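PDB 4N0T: U4/U6 snRNA-associated-splicing factor PRP24, which binds U6 snRNA, promotes its annealing with U4 snRNA and acts as a recycling factor of the spliceosome in yeast. Local coordinates for residues E179-L185 with N221-V227; P293-C297 with I311-L316; F199-S204 with F228-S233. One frame throughout, in Å; residues are numbered along the deposited sequence.

Contact 1 (E179-L185 with N221-V227); sequences EIMIRNL and NCCAFMV. With nucleotides of chain B.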
loop_
_atom_site.group_PDB
_atom_site.type_symbol
_atom_site.label_atom_id
_atom_site.label_comp_id
_atom_site.label_asym_id
_atom_site.label_seq_id
_atom_site.Cartn_x
_atom_site.Cartn_y
_atom_site.Cartn_z
ATOM N N GLU A 179 19.879 -12.042 1.968
ATOM C CA GLU A 179 20.794 -10.907 1.903
ATOM C C GLU A 179 21.414 -10.636 3.260
ATOM O O GLU A 179 20.697 -10.456 4.256
ATOM C CB GLU A 179 20.074 -9.633 1.413
ATOM C CG GLU A 179 21.039 -8.439 1.278
ATOM C CD GLU A 179 20.325 -7.140 0.921
ATOM O OE1 GLU A 179 19.240 -6.884 1.492
ATOM O OE2 GLU A 179 20.837 -6.377 0.061
ATOM N N ILE A 180 22.742 -10.595 3.312
ATOM C CA ILE A 180 23.417 -10.221 4.546
ATOM C C ILE A 180 23.915 -8.783 4.444
ATOM O O ILE A 180 24.144 -8.254 3.332
ATOM C CB ILE A 180 24.599 -11.161 4.898
ATOM C CG1 ILE A 180 25.625 -11.193 3.765
ATOM C CG2 ILE A 180 24.074 -12.573 5.200
ATOM C CD1 ILE A 180 26.982 -11.825 4.186
ATOM N N MET A 181 24.046 -8.143 5.602
ATOM C CA MET A 181 24.708 -6.853 5.689
ATOM C C MET A 181 25.995 -7.045 6.475
ATOM O O MET A 181 26.004 -7.652 7.554
ATOM C CB MET A 181 23.826 -5.827 6.402
ATOM C CG MET A 181 24.422 -4.415 6.400
ATOM S SD MET A 181 23.351 -3.230 7.269
ATOM C CE MET A 181 24.124 -1.710 6.781
ATOM N N ILE A 182 27.076 -6.525 5.915
ATOM C CA ILE A 182 28.386 -6.577 6.559
ATOM C C ILE A 182 28.686 -5.153 7.016
ATOM O O ILE A 182 28.637 -4.214 6.210
ATOM C CB ILE A 182 29.443 -7.047 5.552
ATOM C CG1 ILE A 182 29.035 -8.410 4.971
ATOM C CG2 ILE A 182 30.828 -7.116 6.206
ATOM C CD1 ILE A 182 29.670 -8.731 3.623
ATOM N N ARG A 183 28.979 -4.979 8.302
ATOM C CA ARG A 183 29.206 -3.646 8.857
ATOM C C ARG A 183 30.595 -3.554 9.464
ATOM O O ARG A 183 31.185 -4.564 9.829
ATOM C CB ARG A 183 28.143 -3.302 9.918
ATOM C CG ARG A 183 26.765 -3.071 9.295
ATOM C CD ARG A 183 25.668 -2.831 10.339
ATOM N NE ARG A 183 25.297 -4.049 11.062
ATOM C CZ ARG A 183 24.186 -4.155 11.793
ATOM N NH1 ARG A 183 23.372 -3.110 11.906
ATOM N NH2 ARG A 183 23.900 -5.290 12.425
ATOM N N ASN A 184 31.073 -2.318 9.547
ATOM C CA ASN A 184 32.350 -1.974 10.161
ATOM C C ASN A 184 33.547 -2.466 9.387
ATOM O O ASN A 184 34.600 -2.722 9.962
ATOM C CB ASN A 184 32.405 -2.439 11.616
ATOM C CG ASN A 184 31.461 -1.664 12.501
ATOM O OD1 ASN A 184 31.010 -0.554 12.141
ATOM N ND2 ASN A 184 31.129 -2.243 13.661
ATOM N N LEU A 185 33.400 -2.581 8.073
ATOM C CA LEU A 185 34.570 -2.804 7.232
ATOM C C LEU A 185 35.417 -1.536 7.243
ATOM O O LEU A 185 34.889 -0.437 7.396
ATOM C CB LEU A 185 34.115 -3.090 5.803
ATOM C CG LEU A 185 33.423 -4.433 5.552
ATOM C CD1 LEU A 185 32.627 -4.368 4.231
ATOM C CD2 LEU A 185 34.447 -5.562 5.493
ATOM N N ASN A 221 33.998 3.471 9.278
ATOM C CA ASN A 221 33.313 2.194 9.120
ATOM C C ASN A 221 32.537 2.210 7.826
ATOM O O ASN A 221 31.892 3.212 7.507
ATOM C CB ASN A 221 32.338 1.959 10.277
ATOM C CG ASN A 221 33.042 1.837 11.602
ATOM O OD1 ASN A 221 34.134 1.261 11.683
ATOM N ND2 ASN A 221 32.432 2.367 12.653
ATOM N N CYS A 222 32.623 1.117 7.075
ATOM C CA CYS A 222 31.896 1.003 5.812
ATOM C C CYS A 222 31.021 -0.221 5.850
ATOM O O CYS A 222 31.308 -1.173 6.571
ATOM C CB CYS A 222 32.879 0.835 4.656
ATOM S SG CYS A 222 34.118 2.174 4.518
ATOM N N CYS A 223 29.972 -0.215 5.036
ATOM C CA CYS A 223 29.089 -1.369 4.958
ATOM C C CYS A 223 28.935 -1.870 3.536
ATOM O O CYS A 223 29.234 -1.160 2.572
ATOM C CB CYS A 223 27.716 -1.037 5.545
ATOM S SG CYS A 223 26.790 0.198 4.599
ATOM N N ALA A 224 28.484 -3.116 3.422
ATOM C CA ALA A 224 28.237 -3.743 2.134
ATOM C C ALA A 224 27.138 -4.763 2.321
ATOM O O ALA A 224 26.910 -5.247 3.436
ATOM C CB ALA A 224 29.501 -4.418 1.618
ATOM N N PHE A 225 26.450 -5.088 1.230
ATOM C CA PHE A 225 25.392 -6.077 1.288
ATOM C C PHE A 225 25.714 -7.176 0.304
ATOM O O PHE A 225 26.283 -6.922 -0.756
ATOM C CB PHE A 225 24.061 -5.451 0.893
ATOM C CG PHE A 225 23.548 -4.422 1.863
ATOM C CD1 PHE A 225 24.011 -3.114 1.826
ATOM C CD2 PHE A 225 22.584 -4.764 2.802
ATOM C CE1 PHE A 225 23.521 -2.162 2.711
ATOM C CE2 PHE A 225 22.092 -3.812 3.696
ATOM C CZ PHE A 225 22.558 -2.509 3.640
ATOM N N MET A 226 25.347 -8.396 0.653
ATOM C CA MET A 226 25.675 -9.547 -0.166
ATOM C C MET A 226 24.456 -10.453 -0.233
ATOM O O MET A 226 23.878 -10.821 0.798
ATOM C CB MET A 226 26.878 -10.282 0.429
ATOM C CG MET A 226 27.230 -11.578 -0.311
ATOM S SD MET A 226 28.739 -12.297 0.390
ATOM C CE MET A 226 29.913 -10.955 0.182
ATOM N N VAL A 227 24.036 -10.767 -1.453
ATOM C CA VAL A 227 22.912 -11.653 -1.668
ATOM C C VAL A 227 23.376 -13.035 -2.114
ATOM O O VAL A 227 24.116 -13.156 -3.098
ATOM C CB VAL A 227 21.997 -11.093 -2.751
ATOM C CG1 VAL A 227 20.891 -12.085 -3.055
ATOM C CG2 VAL A 227 21.419 -9.766 -2.285
ATOM P P C B 14 19.197 2.670 1.210
ATOM O OP1 C B 14 19.372 4.133 1.454
ATOM O OP2 C B 14 17.825 2.112 1.020
ATOM O "O5'" C B 14 20.021 2.234 -0.078
ATOM C "C5'" C B 14 21.356 2.684 -0.295
ATOM C "C4'" C B 14 22.229 1.575 -0.826
ATOM O "O4'" C B 14 22.337 0.541 0.184
ATOM C "C3'" C B 14 21.709 0.831 -2.052
ATOM O "O3'" C B 14 21.997 1.485 -3.271
ATOM C "C2'" C B 14 22.406 -0.512 -1.941
ATOM O "O2'" C B 14 23.773 -0.387 -2.326
ATOM C "C1'" C B 14 22.398 -0.725 -0.434
ATOM N N1 C B 14 21.293 -1.577 0.073
ATOM C C2 C B 14 21.338 -2.941 -0.214
ATOM O O2 C B 14 22.243 -3.379 -0.948
ATOM N N3 C B 14 20.398 -3.756 0.299
ATOM C C4 C B 14 19.431 -3.269 1.080
ATOM N N4 C B 14 18.547 -4.151 1.543
ATOM C C5 C B 14 19.359 -1.881 1.415
ATOM C C6 C B 14 20.317 -1.082 0.904
ATOM P P A B 62 20.642 -7.801 17.372
ATOM O OP1 A B 62 20.861 -6.759 16.331
ATOM O OP2 A B 62 19.933 -9.061 17.023
ATOM O "O5'" A B 62 22.056 -8.218 17.972
ATOM C "C5'" A B 62 22.992 -7.234 18.390
ATOM C "C4'" A B 62 24.339 -7.464 17.755
ATOM O "O4'" A B 62 24.285 -7.093 16.353
ATOM C "C3'" A B 62 25.491 -6.645 18.323
ATOM O "O3'" A B 62 26.056 -7.251 19.473
ATOM C "C2'" A B 62 26.457 -6.566 17.149
ATOM O "O2'" A B 62 27.176 -7.788 17.031
ATOM C "C1'" A B 62 25.486 -6.458 15.972
ATOM N N9 A B 62 25.140 -5.062 15.642
ATOM C C8 A B 62 23.936 -4.453 15.909
ATOM N N7 A B 62 23.865 -3.211 15.500
ATOM C C5 A B 62 25.108 -2.982 14.919
ATOM C C6 A B 62 25.658 -1.848 14.296
ATOM N N6 A B 62 25.012 -0.686 14.147
ATOM N N1 A B 62 26.922 -1.958 13.817
ATOM C C2 A B 62 27.560 -3.117 13.964
ATOM N N3 A B 62 27.149 -4.252 14.530
ATOM C C4 A B 62 25.894 -4.117 14.989
ATOM P P A B 13 23.406 5.202 2.985
ATOM O OP1 A B 13 23.069 5.735 1.628
ATOM O OP2 A B 13 22.613 5.539 4.194
ATOM O "O5'" A B 13 23.468 3.624 2.819
ATOM C "C5'" A B 13 23.120 2.768 3.895
ATOM C "C4'" A B 13 22.002 1.852 3.479
ATOM O "O4'" A B 13 21.909 0.747 4.417
ATOM C "C3'" A B 13 20.612 2.489 3.442
ATOM O "O3'" A B 13 19.861 1.843 2.412
ATOM C "C2'" A B 13 20.036 2.070 4.789
ATOM O "O2'" A B 13 18.628 2.100 4.862
ATOM C "C1'" A B 13 20.576 0.652 4.878
ATOM N N9 A B 13 20.595 0.029 6.197
ATOM C C8 A B 13 21.138 0.467 7.376
ATOM N N7 A B 13 21.017 -0.403 8.347
ATOM C C5 A B 13 20.372 -1.484 7.762
ATOM C C6 A B 13 19.955 -2.723 8.262
ATOM N N6 A B 13 20.139 -3.106 9.531
ATOM N N1 A B 13 19.353 -3.573 7.402
ATOM C C2 A B 13 19.174 -3.199 6.137
ATOM N N3 A B 13 19.516 -2.056 5.550
ATOM C C4 A B 13 20.116 -1.235 6.431
#
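Met-181 lies alongside the ring of Phe-225. The two form a non-hydrogen-bonded pair between the antiparallel strands 179-185 and 222-227. With CG anti to the backbone N (chi1 -174°), its extended chain runs over one ring face. CB rests 3.8 Å from Phe-225 CE2. CG makes a CH-pi contact, 4.0 Å from the ring centroid. SD turns to the RNA, 3.5 Å from C5 of A13 of chain B, and is a Met-aromatic partner of Phe-225. CE ends 3.6 Å from Phe-225 CZ and also touches Cys-223. The base of C14 of chain B covers the opposite ring face. Its N4 donates to Glu-179 OE1 at 2.8 Å, and Thr-174 also bonds that oxygen. The Arg-183 guanidinium lies face-on over the base of A62 of chain B. Ile-180 and Ile-182 point to the other side of the sheet and pair with Met-226 and Ala-224. The bond from Ile-182 N to Ala-224 O is nearly straight (177°). Asn-184 and Leu-185 both face Cys-222, a G1 beta bulge. These are the two central strands of an RNA recognition motif, with Met-181 and Phe-225 at the base-stacking positions of RNP2 and RNP1.

Contact 2 (P293-C297 with I311-L316); sequences PSLIC and IRKILL
Ile-314 reaches from strand 311-317 against the first turn of helix 293-302. Its CD1 touches Ile-296 CG2 and Cys-297 CB, both at 3.8 Å. The same methyl lies 3.7 Å from Cys-297 N, whose hydrogen bond to Pro-293 O belongs to the first helical turn. CG1 stands anti to the carbonyl carbon (chi1 -60°) and carries CD1 to that turn. CG2, the other branch, meets Pro-293 CB at 4.0 Å. Further along, Leu-316 crosses the proline ring at about a right angle, with its CG 3.9 Å from Pro-293 CD. Leu-316 CD2 also reaches Ile-296 CD1 at 4.2 Å. Ile-311 makes a looser contact, its CD1 4.5 Å from Cys-297 SG. The side chains that meet are apolar. This is helix-on-sheet packing in the occluded RNA recognition motif: the first helix lies against the outermost strand 311-317, with the two short axes 8.5 Å apart. Arg-312 and Lys-313 both face Ile-326 in a classic beta bulge. The extra residue is consistent with Ile-311 and Ile-314, three positions apart, both pointing at the helix. Ile-325, on the adjoining strand 322-327, packs against both Ile-296 and Ile-314, and Leu-300 on the next helical turn touches Ile-311 and Ile-314. Leu-315 points to the other sheet face, where it packs on Val-266 and Leu-269 of helix 258-270. At the helix start, Ser-292 OG bonds Leu-295 N. Pro-293 also touches Thr-124, and Ser-294 touches Pro-94, both in the range of RRM 2.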
loop_
_atom_site.group_PDB
_atom_site.type_symbol
_atom_site.label_atom_id
_atom_site.label_comp_id
_atom_site.label_asym_id
_atom_site.label_seq_id
_atom_site.Cartn_x
_atom_site.Cartn_y
_atom_site.Cartn_z
ATOM N N PRO A 293 1.474 9.042 2.698
ATOM C CA PRO A 293 2.145 10.340 2.829
ATOM C C PRO A 293 2.029 11.178 1.561
ATOM O O PRO A 293 1.870 12.403 1.660
ATOM C CB PRO A 293 3.601 9.943 3.063
ATOM C CG PRO A 293 3.484 8.663 3.827
ATOM C CD PRO A 293 2.307 7.939 3.203
ATOM N N SER A 294 2.094 10.541 0.390
ATOM C CA SER A 294 1.974 11.285 -0.867
ATOM C C SER A 294 0.615 11.960 -1.006
ATOM O O SER A 294 0.528 13.077 -1.504
ATOM C CB SER A 294 2.223 10.391 -2.082
ATOM O OG SER A 294 3.556 9.910 -2.048
ATOM N N LEU A 295 -0.440 11.280 -0.575
ATOM C CA LEU A 295 -1.771 11.858 -0.647
ATOM C C LEU A 295 -1.884 13.054 0.312
ATOM O O LEU A 295 -2.483 14.089 -0.016
ATOM C CB LEU A 295 -2.815 10.789 -0.322
ATOM C CG LEU A 295 -4.258 11.181 -0.613
ATOM C CD1 LEU A 295 -4.421 11.438 -2.101
ATOM C CD2 LEU A 295 -5.215 10.093 -0.151
ATOM N N ILE A 296 -1.297 12.918 1.496
ATOM C CA ILE A 296 -1.310 13.999 2.477
ATOM C C ILE A 296 -0.513 15.194 1.973
ATOM O O ILE A 296 -0.935 16.344 2.122
ATOM C CB ILE A 296 -0.729 13.523 3.818
ATOM C CG1 ILE A 296 -1.645 12.457 4.424
ATOM C CG2 ILE A 296 -0.537 14.709 4.768
ATOM C CD1 ILE A 296 -1.050 11.751 5.640
ATOM N N CYS A 297 0.631 14.920 1.357
ATOM C CA CYS A 297 1.483 15.971 0.800
ATOM C C CYS A 297 0.719 16.767 -0.263
ATOM O O CYS A 297 0.755 18.008 -0.300
ATOM C CB CYS A 297 2.741 15.345 0.192
ATOM S SG CYS A 297 3.978 16.542 -0.363
ATOM N N ILE A 311 7.779 21.465 3.782
ATOM C CA ILE A 311 7.534 20.171 4.394
ATOM C C ILE A 311 8.802 19.323 4.342
ATOM O O ILE A 311 9.292 18.996 3.260
ATOM C CB ILE A 311 6.410 19.426 3.654
ATOM C CG1 ILE A 311 5.119 20.248 3.680
ATOM C CG2 ILE A 311 6.178 18.055 4.278
ATOM C CD1 ILE A 311 4.190 19.960 2.512
ATOM N N ARG A 312 9.332 18.974 5.510
ATOM C CA ARG A 312 10.536 18.148 5.594
ATOM C C ARG A 312 10.218 16.667 5.368
ATOM O O ARG A 312 10.873 15.989 4.561
ATOM C CB ARG A 312 11.199 18.343 6.956
ATOM C CG ARG A 312 11.956 17.130 7.445
ATOM C CD ARG A 312 13.419 17.185 7.083
ATOM N NE ARG A 312 14.200 17.702 8.199
ATOM C CZ ARG A 312 14.350 17.066 9.358
ATOM N NH1 ARG A 312 13.768 15.888 9.555
ATOM N NH2 ARG A 312 15.081 17.608 10.323
ATOM N N LYS A 313 9.205 16.168 6.075
ATOM C CA LYS A 313 8.882 14.746 6.031
ATOM C C LYS A 313 7.448 14.491 6.501
ATOM O O LYS A 313 6.950 15.202 7.374
ATOM C CB LYS A 313 9.871 13.968 6.909
ATOM C CG LYS A 313 9.735 12.465 6.823
ATOM C CD LYS A 313 11.091 11.786 6.955
ATOM C CE LYS A 313 11.084 10.423 6.258
ATOM N NZ LYS A 313 10.505 10.503 4.880
ATOM N N ILE A 314 6.799 13.478 5.923
ATOM C CA ILE A 314 5.494 13.016 6.414
ATOM C C ILE A 314 5.588 11.526 6.753
ATOM O O ILE A 314 5.989 10.716 5.908
ATOM C CB ILE A 314 4.373 13.239 5.378
ATOM C CG1 ILE A 314 4.248 14.734 5.037
ATOM C CG2 ILE A 314 3.031 12.710 5.914
ATOM C CD1 ILE A 314 3.179 15.042 3.980
ATOM N N LEU A 315 5.209 11.176 7.979
ATOM C CA LEU A 315 5.314 9.811 8.486
ATOM C C LEU A 315 3.949 9.342 8.970
ATOM O O LEU A 315 3.230 10.082 9.651
ATOM C CB LEU A 315 6.296 9.765 9.662
ATOM C CG LEU A 315 7.676 10.350 9.373
ATOM C CD1 LEU A 315 8.507 10.433 10.632
ATOM C CD2 LEU A 315 8.371 9.479 8.364
ATOM N N LEU A 316 3.587 8.109 8.644
ATOM C CA LEU A 316 2.332 7.572 9.165
ATOM C C LEU A 316 2.524 7.010 10.566
ATOM O O LEU A 316 3.591 6.449 10.907
ATOM C CB LEU A 316 1.776 6.476 8.260
ATOM C CG LEU A 316 1.460 6.826 6.818
ATOM C CD1 LEU A 316 0.792 5.613 6.192
ATOM C CD2 LEU A 316 0.524 8.058 6.736
#

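Contact 3 (F199-S204 with F228-S233); sequences FEGFGS and FENKDS
Glu-229 N donates to Ser-204 O at 2.9 Å, in a nearly straight bond (168°). Water 1 also donates to Ser-204 O and accepts from Asn-230 N, so this carbonyl ties down two successive residues of the turn. Ser-233 OG sits 2.9 Å from Phe-202 O. Asn-230 is the N-cap of helix 231-237: its OD1 accepts from Ser-233 N at 3.2 Å. Gly-203 passes close to this helix start, with its CA 3.4 Å from Ser-233 OG. A CB on Gly-203 would collide with that hydroxyl. The carboxylate of Glu-229 lies against Ser-204, its CD 3.6 Å from Ser-204 CB. Deeper in, Phe-228 CG stands anti to the carbonyl carbon (chi1 -71°), which swings the ring toward the 199-204 turn. The ring turns its edge to two carbonyls, with CE2 3.8 Å from Phe-199 O and from Gly-203 O. Phe-228 CZ meets Phe-199 CB at 4.2 Å, and CE2 meets Phe-202 CB. Replacing Phe-228 with alanine would probably open a gap beneath the 199-204 turn and leave Phe-199 and Phe-202 without this aromatic neighbour. The ring also touches Ala-234 and Ala-237 of helix 231-237, Ile-180 of strand 179-185 and Ile-205 of strand 205-209, while Phe-199 ends helix 192-199 against Ile-180 and Ile-182.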
loop_
_atom_site.group_PDB
_atom_site.type_symbol
_atom_site.label_atom_id
_atom_site.label_comp_id
_atom_site.label_asym_id
_atom_site.label_seq_id
_atom_site.Cartn_x
_atom_site.Cartn_y
_atom_site.Cartn_z
ATOM N N PHE A 199 33.582 -14.904 1.429
ATOM C CA PHE A 199 32.249 -15.455 1.665
ATOM C C PHE A 199 31.778 -16.530 0.677
ATOM O O PHE A 199 30.818 -17.231 0.980
ATOM C CB PHE A 199 31.199 -14.328 1.691
ATOM C CG PHE A 199 31.202 -13.502 2.961
ATOM C CD1 PHE A 199 32.050 -12.410 3.094
ATOM C CD2 PHE A 199 30.349 -13.822 4.011
ATOM C CE1 PHE A 199 32.048 -11.643 4.249
ATOM C CE2 PHE A 199 30.334 -13.057 5.177
ATOM C CZ PHE A 199 31.185 -11.965 5.295
ATOM N N GLU A 200 32.414 -16.660 -0.494
ATOM C CA GLU A 200 31.891 -17.574 -1.524
ATOM C C GLU A 200 31.915 -19.050 -1.107
ATOM O O GLU A 200 31.193 -19.867 -1.677
ATOM C CB GLU A 200 32.618 -17.411 -2.856
ATOM C CG GLU A 200 34.072 -17.866 -2.784
ATOM C CD GLU A 200 34.858 -17.513 -4.028
ATOM O OE1 GLU A 200 34.248 -17.094 -5.026
ATOM O OE2 GLU A 200 36.100 -17.647 -3.993
ATOM N N GLY A 201 32.725 -19.380 -0.106
ATOM C CA GLY A 201 32.733 -20.725 0.448
ATOM C C GLY A 201 31.389 -21.158 1.016
ATOM O O GLY A 201 31.065 -22.349 1.032
ATOM N N PHE A 202 30.600 -20.193 1.499
ATOM C CA PHE A 202 29.311 -20.515 2.098
ATOM C C PHE A 202 28.253 -20.898 1.060
ATOM O O PHE A 202 27.302 -21.611 1.375
ATOM C CB PHE A 202 28.811 -19.330 2.939
ATOM C CG PHE A 202 29.624 -19.088 4.172
ATOM C CD1 PHE A 202 29.515 -19.939 5.267
ATOM C CD2 PHE A 202 30.517 -18.030 4.236
ATOM C CE1 PHE A 202 30.266 -19.731 6.402
ATOM C CE2 PHE A 202 31.277 -17.817 5.371
ATOM C CZ PHE A 202 31.149 -18.666 6.459
ATOM N N GLY A 203 28.419 -20.426 -0.171
ATOM C CA GLY A 203 27.440 -20.680 -1.223
ATOM C C GLY A 203 27.550 -19.669 -2.349
ATOM O O GLY A 203 28.269 -18.678 -2.231
ATOM N N SER A 204 26.840 -19.910 -3.450
ATOM C CA SER A 204 26.900 -19.014 -4.604
ATOM C C SER A 204 26.397 -17.615 -4.265
ATOM O O SER A 204 25.311 -17.461 -3.707
ATOM C CB SER A 204 26.056 -19.570 -5.758
ATOM O OG SER A 204 26.584 -20.799 -6.227
ATOM N N PHE A 228 22.927 -14.061 -1.398
ATOM C CA PHE A 228 23.255 -15.448 -1.752
ATOM C C PHE A 228 22.104 -16.064 -2.525
ATOM O O PHE A 228 20.943 -15.672 -2.333
ATOM C CB PHE A 228 23.490 -16.274 -0.502
ATOM C CG PHE A 228 24.763 -15.942 0.201
ATOM C CD1 PHE A 228 24.789 -14.950 1.172
ATOM C CD2 PHE A 228 25.931 -16.638 -0.097
ATOM C CE1 PHE A 228 25.976 -14.634 1.835
ATOM C CE2 PHE A 228 27.131 -16.328 0.561
ATOM C CZ PHE A 228 27.148 -15.328 1.525
ATOM N N GLU A 229 22.416 -17.036 -3.383
ATOM C CA GLU A 229 21.374 -17.700 -4.170
ATOM C C GLU A 229 20.378 -18.431 -3.294
ATOM O O GLU A 229 19.203 -18.536 -3.652
ATOM C CB GLU A 229 21.979 -18.685 -5.172
ATOM C CG GLU A 229 22.427 -18.054 -6.477
ATOM C CD GLU A 229 22.959 -19.086 -7.451
ATOM O OE1 GLU A 229 22.737 -20.297 -7.214
ATOM O OE2 GLU A 229 23.607 -18.687 -8.444
ATOM N N ASN A 230 20.827 -18.959 -2.158
ATOM C CA ASN A 230 19.873 -19.586 -1.245
ATOM C C ASN A 230 20.027 -19.208 0.225
ATOM O O ASN A 230 21.116 -18.838 0.695
ATOM C CB ASN A 230 19.825 -21.109 -1.430
ATOM C CG ASN A 230 21.132 -21.773 -1.096
ATOM O OD1 ASN A 230 21.505 -21.869 0.073
ATOM N ND2 ASN A 230 21.839 -22.249 -2.120
ATOM N N LYS A 231 18.919 -19.309 0.948
ATOM C CA LYS A 231 18.848 -18.845 2.324
ATOM C C LYS A 231 19.796 -19.577 3.269
ATOM O O LYS A 231 20.330 -18.983 4.204
ATOM C CB LYS A 231 17.406 -18.953 2.838
ATOM C CG LYS A 231 17.189 -18.221 4.143
ATOM C CD LYS A 231 16.269 -18.991 5.071
ATOM C CE LYS A 231 14.863 -19.082 4.521
ATOM N NZ LYS A 231 13.867 -19.190 5.634
ATOM N N ASP A 232 20.010 -20.868 3.038
ATOM C CA ASP A 232 20.899 -21.622 3.915
ATOM C C ASP A 232 22.329 -21.073 3.880
ATOM O O ASP A 232 22.993 -21.012 4.913
ATOM C CB ASP A 232 20.889 -23.117 3.569
ATOM C CG ASP A 232 21.957 -23.895 4.324
ATOM O OD1 ASP A 232 21.813 -24.074 5.553
ATOM O OD2 ASP A 232 22.951 -24.316 3.689
ATOM N N SER A 233 22.802 -20.670 2.703
ATOM C CA SER A 233 24.148 -20.095 2.611
ATOM C C SER A 233 24.228 -18.781 3.384
ATOM O O SER A 233 25.181 -18.529 4.106
ATOM C CB SER A 233 24.544 -19.871 1.153
ATOM O OG SER A 233 24.563 -21.109 0.459
HETATM O O HOH W 1 23.870 -19.446 -2.129
#

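Contacts 1 and 3 belong to one RNA recognition motif, and contact 2 to the occluded one. Contact 1 is fully buried, between sheet neighbours and RNA. It combines regular backbone bonds with base stacking. Contact 3 is partly buried and lies behind the same sheet. It relies on a few turn bonds, a water and the packed ring of Phe-228. The two meet directly: Met-226 SD packs on Phe-199 CB at 3.4 Å. Strand 222-228 runs from one into the other. Contact 2 is a surface contact, its nearest atoms about 17 Å from contact 1 and about 28 Å from contact 3. Its helix-to-strand packing rests on apolar side chains.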